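Local coordinates for transcriptional regulator, HTH_3 family (Vibrio cholerae, PDB 1Y9Q), which probably binds DNA as a dimeric transcription factor, and holds a zinc ion in its cupin domain with a bound D-methionine, at residues A[34-39]-A[53-58]; A[135-140]-A[162-167]. All blocks are in the same frame, centred on the assembly; numbering follows the deposited sequence.

Contact 1. Residues A[34-39]-A[53-58]. With MED (D-methionine), chain C.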
loop_
_atom_site.group_PDB
_atom_site.type_symbol
_atom_site.label_atom_id
_atom_site.label_comp_id
_atom_site.label_asym_id
_atom_site.label_seq_id
_atom_site.Cartn_x
_atom_site.Cartn_y
_atom_site.Cartn_z
ATOM N N THR A 34 9.658 -2.524 -12.583
ATOM C CA THR A 34 8.442 -2.921 -11.874
ATOM C C THR A 34 8.482 -2.928 -10.350
ATOM O O THR A 34 7.438 -2.845 -9.706
ATOM C CB THR A 34 8.011 -4.336 -12.277
ATOM O OG1 THR A 34 8.997 -5.265 -11.811
ATOM C CG2 THR A 34 7.877 -4.458 -13.790
ATOM N N GLY A 35 9.667 -3.059 -9.770
ATOM C CA GLY A 35 9.753 -3.110 -8.325
ATOM C C GLY A 35 9.525 -4.528 -7.832
ATOM O O GLY A 35 9.468 -4.775 -6.628
ATOM N N VAL A 36 9.366 -5.462 -8.765
ATOM C CA VAL A 36 9.175 -6.870 -8.422
ATOM C C VAL A 36 10.553 -7.521 -8.541
ATOM O O VAL A 36 11.255 -7.304 -9.530
ATOM C CB VAL A 36 8.186 -7.553 -9.398
ATOM C CG1 VAL A 36 8.049 -9.031 -9.058
ATOM C CG2 VAL A 36 6.824 -6.857 -9.328
ATOM N N SER A 37 10.951 -8.305 -7.542
ATOM C CA SER A 37 12.272 -8.932 -7.571
ATOM C C SER A 37 12.515 -9.753 -8.829
ATOM O O SER A 37 11.590 -10.349 -9.384
ATOM C CB SER A 37 12.484 -9.829 -6.342
ATOM O OG SER A 37 11.711 -11.015 -6.407
ATOM N N LYS A 38 13.769 -9.776 -9.274
ATOM C CA LYS A 38 14.140 -10.545 -10.453
ATOM C C LYS A 38 13.840 -12.013 -10.182
ATOM O O LYS A 38 13.477 -12.769 -11.087
ATOM C CB LYS A 38 15.632 -10.384 -10.753
ATOM C CG LYS A 38 16.147 -11.353 -11.810
ATOM C CD LYS A 38 17.650 -11.222 -12.012
ATOM C CE LYS A 38 18.165 -12.276 -12.987
ATOM N NZ LYS A 38 19.646 -12.182 -13.179
ATOM N N ALA A 39 13.999 -12.409 -8.925
ATOM C CA ALA A 39 13.746 -13.787 -8.533
ATOM C C ALA A 39 12.289 -14.150 -8.794
ATOM O O ALA A 39 11.998 -15.176 -9.407
ATOM C CB ALA A 39 14.088 -13.985 -7.059
ATOM N N ILE A 53 -3.262 -10.345 -8.349
ATOM C CA ILE A 53 -3.735 -9.287 -9.222
ATOM C C ILE A 53 -2.881 -8.047 -8.974
ATOM O O ILE A 53 -2.548 -7.313 -9.903
ATOM C CB ILE A 53 -5.216 -8.956 -8.936
ATOM C CG1 ILE A 53 -6.093 -10.143 -9.350
ATOM C CG2 ILE A 53 -5.620 -7.675 -9.675
ATOM C CD1 ILE A 53 -7.587 -9.942 -9.111
ATOM N N ALA A 54 -2.509 -7.827 -7.718
ATOM C CA ALA A 54 -1.702 -6.662 -7.376
ATOM C C ALA A 54 -0.316 -6.723 -8.011
ATOM O O ALA A 54 0.223 -5.702 -8.449
ATOM C CB ALA A 54 -1.586 -6.526 -5.862
ATOM N N THR A 55 0.262 -7.918 -8.064
ATOM C CA THR A 55 1.586 -8.075 -8.653
ATOM C C THR A 55 1.503 -7.852 -10.163
ATOM O O THR A 55 2.389 -7.229 -10.757
ATOM C CB THR A 55 2.166 -9.471 -8.350
ATOM O OG1 THR A 55 2.399 -9.589 -6.941
ATOM C CG2 THR A 55 3.488 -9.671 -9.081
ATOM N N LEU A 56 0.433 -8.360 -10.775
ATOM C CA LEU A 56 0.216 -8.186 -12.209
ATOM C C LEU A 56 0.189 -6.702 -12.567
ATOM O O LEU A 56 0.812 -6.282 -13.541
ATOM C CB LEU A 56 -1.108 -8.818 -12.646
ATOM C CG LEU A 56 -1.100 -10.276 -13.105
ATOM C CD1 LEU A 56 -0.544 -11.152 -12.015
ATOM C CD2 LEU A 56 -2.512 -10.700 -13.474
ATOM N N TRP A 57 -0.549 -5.910 -11.794
ATOM C CA TRP A 57 -0.620 -4.478 -12.068
ATOM C C TRP A 57 0.748 -3.836 -11.874
ATOM O O TRP A 57 1.136 -2.929 -12.609
ATOM C CB TRP A 57 -1.643 -3.792 -11.157
ATOM C CG TRP A 57 -3.050 -3.900 -11.661
ATOM C CD1 TRP A 57 -3.975 -4.848 -11.326
ATOM C CD2 TRP A 57 -3.672 -3.056 -12.636
ATOM N NE1 TRP A 57 -5.135 -4.647 -12.034
ATOM C CE2 TRP A 57 -4.976 -3.554 -12.847
ATOM C CE3 TRP A 57 -3.254 -1.927 -13.352
ATOM C CZ2 TRP A 57 -5.867 -2.961 -13.747
ATOM C CZ3 TRP A 57 -4.140 -1.337 -14.245
ATOM C CH2 TRP A 57 -5.432 -1.856 -14.435
ATOM N N LYS A 58 1.483 -4.317 -10.881
ATOM C CA LYS A 58 2.801 -3.783 -10.608
ATOM C C LYS A 58 3.712 -4.010 -11.815
ATOM O O LYS A 58 4.450 -3.115 -12.227
ATOM C CB LYS A 58 3.371 -4.453 -9.360
ATOM C CG LYS A 58 4.545 -3.734 -8.753
ATOM C CD LYS A 58 4.802 -4.231 -7.340
ATOM C CE LYS A 58 5.985 -3.521 -6.729
ATOM N NZ LYS A 58 6.263 -4.017 -5.359
HETATM N N MED C . -7.010 -0.805 -10.848
HETATM C CA MED C . -6.990 -2.227 -10.396
HETATM C C MED C . -6.116 -2.392 -9.146
HETATM O O MED C . -5.523 -1.444 -8.613
HETATM C CB MED C . -8.441 -2.694 -10.140
HETATM C CG MED C . -8.713 -4.115 -9.692
HETATM S SD MED C . -8.275 -5.168 -11.109
HETATM C CE MED C . -9.428 -4.691 -12.319
HETATM O OXT MED C . -5.985 -3.508 -8.645
HETATM O O HOH W 1 5.516 -1.033 -10.853
#

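Contact 2. Residues A[135-140]-A[162-167]. With ZN (zinc ion), chain B; MED (D-methionine), chain C.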
loop_
_atom_site.group_PDB
_atom_site.type_symbol
_atom_site.label_atom_id
_atom_site.label_comp_id
_atom_site.label_asym_id
_atom_site.label_seq_id
_atom_site.Cartn_x
_atom_site.Cartn_y
_atom_site.Cartn_z
ATOM N N GLY A 135 -23.768 -2.224 -2.524
ATOM C CA GLY A 135 -23.094 -2.186 -1.242
ATOM C C GLY A 135 -22.388 -0.894 -0.884
ATOM O O GLY A 135 -22.620 0.162 -1.477
ATOM N N ILE A 136 -21.521 -0.995 0.115
ATOM C CA ILE A 136 -20.750 0.133 0.605
ATOM C C ILE A 136 -19.280 -0.264 0.510
ATOM O O ILE A 136 -18.905 -1.377 0.876
ATOM C CB ILE A 136 -21.105 0.447 2.080
ATOM C CG1 ILE A 136 -22.564 0.900 2.177
ATOM C CG2 ILE A 136 -20.170 1.518 2.632
ATOM C CD1 ILE A 136 -23.034 1.126 3.600
HETATM N N MSE A 137 -18.452 0.643 0.009
HETATM C CA MSE A 137 -17.031 0.366 -0.137
HETATM C C MSE A 137 -16.229 1.626 0.160
HETATM O O MSE A 137 -16.800 2.703 0.311
HETATM C CB MSE A 137 -16.737 -0.087 -1.571
HETATM C CG MSE A 137 -16.741 1.064 -2.570
HETATM SE SE MSE A 137 -16.153 0.555 -4.327
HETATM C CE MSE A 137 -14.294 0.168 -3.915
ATOM N N LYS A 138 -14.908 1.485 0.263
ATOM C CA LYS A 138 -14.044 2.638 0.489
ATOM C C LYS A 138 -12.862 2.572 -0.475
ATOM O O LYS A 138 -12.425 1.494 -0.853
ATOM C CB LYS A 138 -13.566 2.701 1.947
ATOM C CG LYS A 138 -12.971 1.420 2.501
ATOM C CD LYS A 138 -12.522 1.643 3.953
ATOM C CE LYS A 138 -11.893 0.400 4.563
ATOM N NZ LYS A 138 -11.442 0.664 5.960
ATOM N N VAL A 139 -12.378 3.733 -0.899
ATOM C CA VAL A 139 -11.269 3.800 -1.842
ATOM C C VAL A 139 -10.164 4.654 -1.250
ATOM O O VAL A 139 -10.413 5.774 -0.807
ATOM C CB VAL A 139 -11.730 4.434 -3.171
ATOM C CG1 VAL A 139 -10.581 4.458 -4.172
ATOM C CG2 VAL A 139 -12.906 3.650 -3.739
ATOM N N PHE A 140 -8.944 4.137 -1.255
ATOM C CA PHE A 140 -7.818 4.870 -0.686
ATOM C C PHE A 140 -6.947 5.595 -1.716
ATOM O O PHE A 140 -6.584 5.034 -2.750
ATOM C CB PHE A 140 -6.943 3.906 0.122
ATOM C CG PHE A 140 -5.851 4.583 0.910
ATOM C CD1 PHE A 140 -6.089 5.034 2.207
ATOM C CD2 PHE A 140 -4.586 4.762 0.358
ATOM C CE1 PHE A 140 -5.080 5.648 2.943
ATOM C CE2 PHE A 140 -3.568 5.380 1.089
ATOM C CZ PHE A 140 -3.818 5.821 2.384
ATOM N N HIS A 162 -2.791 3.161 -3.659
ATOM C CA HIS A 162 -4.241 3.263 -3.544
ATOM C C HIS A 162 -4.814 1.921 -3.146
ATOM O O HIS A 162 -4.075 0.958 -2.956
ATOM C CB HIS A 162 -4.881 3.765 -4.858
ATOM C CG HIS A 162 -4.648 2.883 -6.048
ATOM N ND1 HIS A 162 -3.427 2.781 -6.676
ATOM C CD2 HIS A 162 -5.500 2.101 -6.759
ATOM C CE1 HIS A 162 -3.533 1.977 -7.721
ATOM N NE2 HIS A 162 -4.783 1.552 -7.791
ATOM N N GLY A 163 -6.131 1.856 -2.998
ATOM C CA GLY A 163 -6.736 0.597 -2.610
ATOM C C GLY A 163 -8.245 0.630 -2.634
ATOM O O GLY A 163 -8.849 1.690 -2.794
ATOM N N TYR A 164 -8.849 -0.543 -2.475
ATOM C CA TYR A 164 -10.301 -0.682 -2.482
ATOM C C TYR A 164 -10.695 -1.626 -1.361
ATOM O O TYR A 164 -9.999 -2.603 -1.102
ATOM C CB TYR A 164 -10.770 -1.280 -3.804
ATOM C CG TYR A 164 -9.981 -0.808 -4.997
ATOM C CD1 TYR A 164 -8.718 -1.334 -5.274
ATOM C CD2 TYR A 164 -10.482 0.182 -5.838
ATOM C CE1 TYR A 164 -7.975 -0.885 -6.360
ATOM C CE2 TYR A 164 -9.747 0.638 -6.926
ATOM C CZ TYR A 164 -8.496 0.101 -7.178
ATOM O OH TYR A 164 -7.770 0.559 -8.244
ATOM N N ALA A 165 -11.812 -1.341 -0.702
ATOM C CA ALA A 165 -12.270 -2.200 0.377
ATOM C C ALA A 165 -13.789 -2.238 0.464
ATOM O O ALA A 165 -14.457 -1.210 0.363
ATOM C CB ALA A 165 -11.687 -1.725 1.705
ATOM N N ALA A 166 -14.326 -3.437 0.638
ATOM C CA ALA A 166 -15.764 -3.604 0.775
ATOM C C ALA A 166 -16.056 -3.398 2.256
ATOM O O ALA A 166 -15.428 -4.036 3.104
ATOM C CB ALA A 166 -16.171 -5.002 0.346
ATOM N N VAL A 167 -16.975 -2.490 2.575
ATOM C CA VAL A 167 -17.321 -2.238 3.968
ATOM C C VAL A 167 -18.440 -3.206 4.343
ATOM O O VAL A 167 -18.458 -3.752 5.450
ATOM C CB VAL A 167 -17.764 -0.785 4.190
ATOM C CG1 VAL A 167 -17.913 -0.515 5.677
ATOM C CG2 VAL A 167 -16.732 0.163 3.590
HETATM ZN ZN ZN B . -5.890 0.448 -9.395
HETATM N N MED C . -7.010 -0.805 -10.848
HETATM C CA MED C . -6.990 -2.227 -10.396
HETATM C C MED C . -6.116 -2.392 -9.146
HETATM O O MED C . -5.523 -1.444 -8.613
HETATM C CB MED C . -8.441 -2.694 -10.140
HETATM C CG MED C . -8.713 -4.115 -9.692
HETATM S SD MED C . -8.275 -5.168 -11.109
HETATM C CE MED C . -9.428 -4.691 -12.319
HETATM O OXT MED C . -5.985 -3.508 -8.645
#

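Contact 1. Residues A[34-39]-A[53-58]
Lys-58 lies against the turn that follows helix 27-34 and gives the largest share of the contact. CG is anti to the backbone N (chi1 -164°) and the chain runs on extended. This lays the methylenes along the carbonyl of Thr-34, with Lys-58 CG 3.2 Å from Thr-34 O. CG2 of Val-36 comes across the chain of Lys-58, meeting CG and, at 3.9 Å, CD. It sits loosely near CG2 of Thr-55. Gly-35 turns the chain with positive phi, and an ST turn steadies it: Val-36 N donates to Thr-34 OG1 at 3.1 Å. Thr-34 OG1 is also hydrogen-bonded to Thr-30 O, one turn back.

The other side is looser and wet. No direct hydrogen bond joins the segments. One water donates to Thr-34 O at 2.9 Å and to Lys-58 O at 2.7 Å. The ammonium passes Gly-35 O and forms a salt bridge with Glu-143 of the second subunit.

CA of D-methionine lies over one face of the Trp-57 ring, 3.3 Å above its plane and offset toward the rim. The chemistry implies a two-role helix in the helix-turn-helix region: its lysine reaches the dimer partner, and its tryptophan walls the ligand pocket.

Contact 2. Residues A[135-140]-A[162-167]
Lys-138 and Ala-165 form a hydrogen-bonded pair in the antiparallel strands 137-140 and 162-166. Lys-138 N donates to Ala-165 O at 2.7 Å, and Ala-165 N returns a bond to Lys-138 O. Both lie in the carbonyl plane. Phe-140 and Gly-163 make the second such pair, less regularly: Phe-140 N sits 40° out of the plane of Gly-163 C=O. Val-167 N donates to Ile-136 O. Val-139 and Tyr-164 are a non-hydrogen-bonded pair; their CA-H groups point to Gly-163 O and Lys-138 O, respectively.

Apolar packing differs on the two faces. On one, CG of Lys-138 lies between its backbone N and carbonyl carbon (chi1 50°), which lays the extended chain over Ala-165; Lys-138 CG is tight there, 3.5 Å from Ala-165 CB. On the other, selenomethionine Met-137 and Tyr-164 point the same way, with Met-137 CE 3.8 Å from Tyr-164 CB. The side chains of Ile-136 and Val-167 cross, Ile-136 CG2 lying 3.7 Å from Val-167 CB.

The charged end of Lys-138 makes a cation-pi contact with Trp-145 on strand 144-148.

His-162 NE2 and Tyr-164 OH each bind zinc at 2.2 Å, the zinc lying in the tyrosine ring plane. D-methionine chelates it through N and O, and His-122 and Glu-128 complete the site. Gln-160 O holds His-162 ND1. In this cupin metal site, zinc would probably favour a phenolate at Tyr-164.

How the contacts relate
From the N terminus, the chain first meets contact 1. It closes a short loop through helix 38-45 and ties the turn after helix 27-34 to helix 53-63. After helix 76-80 the chain enters the cupin sheets. Contact 2 closes a later loop, built of strands 144-148 and 153-157, and pairs the two middle strands of the four-stranded sheet. The loops follow in series, neither nested nor crossed. The centres of contact 1 and contact 2 are about 22 Å apart. The nearest atoms of contact 1 and contact 2 are about 7 Å apart and do not touch. D-methionine lies between the helical part and the cupin part and touches both contacts.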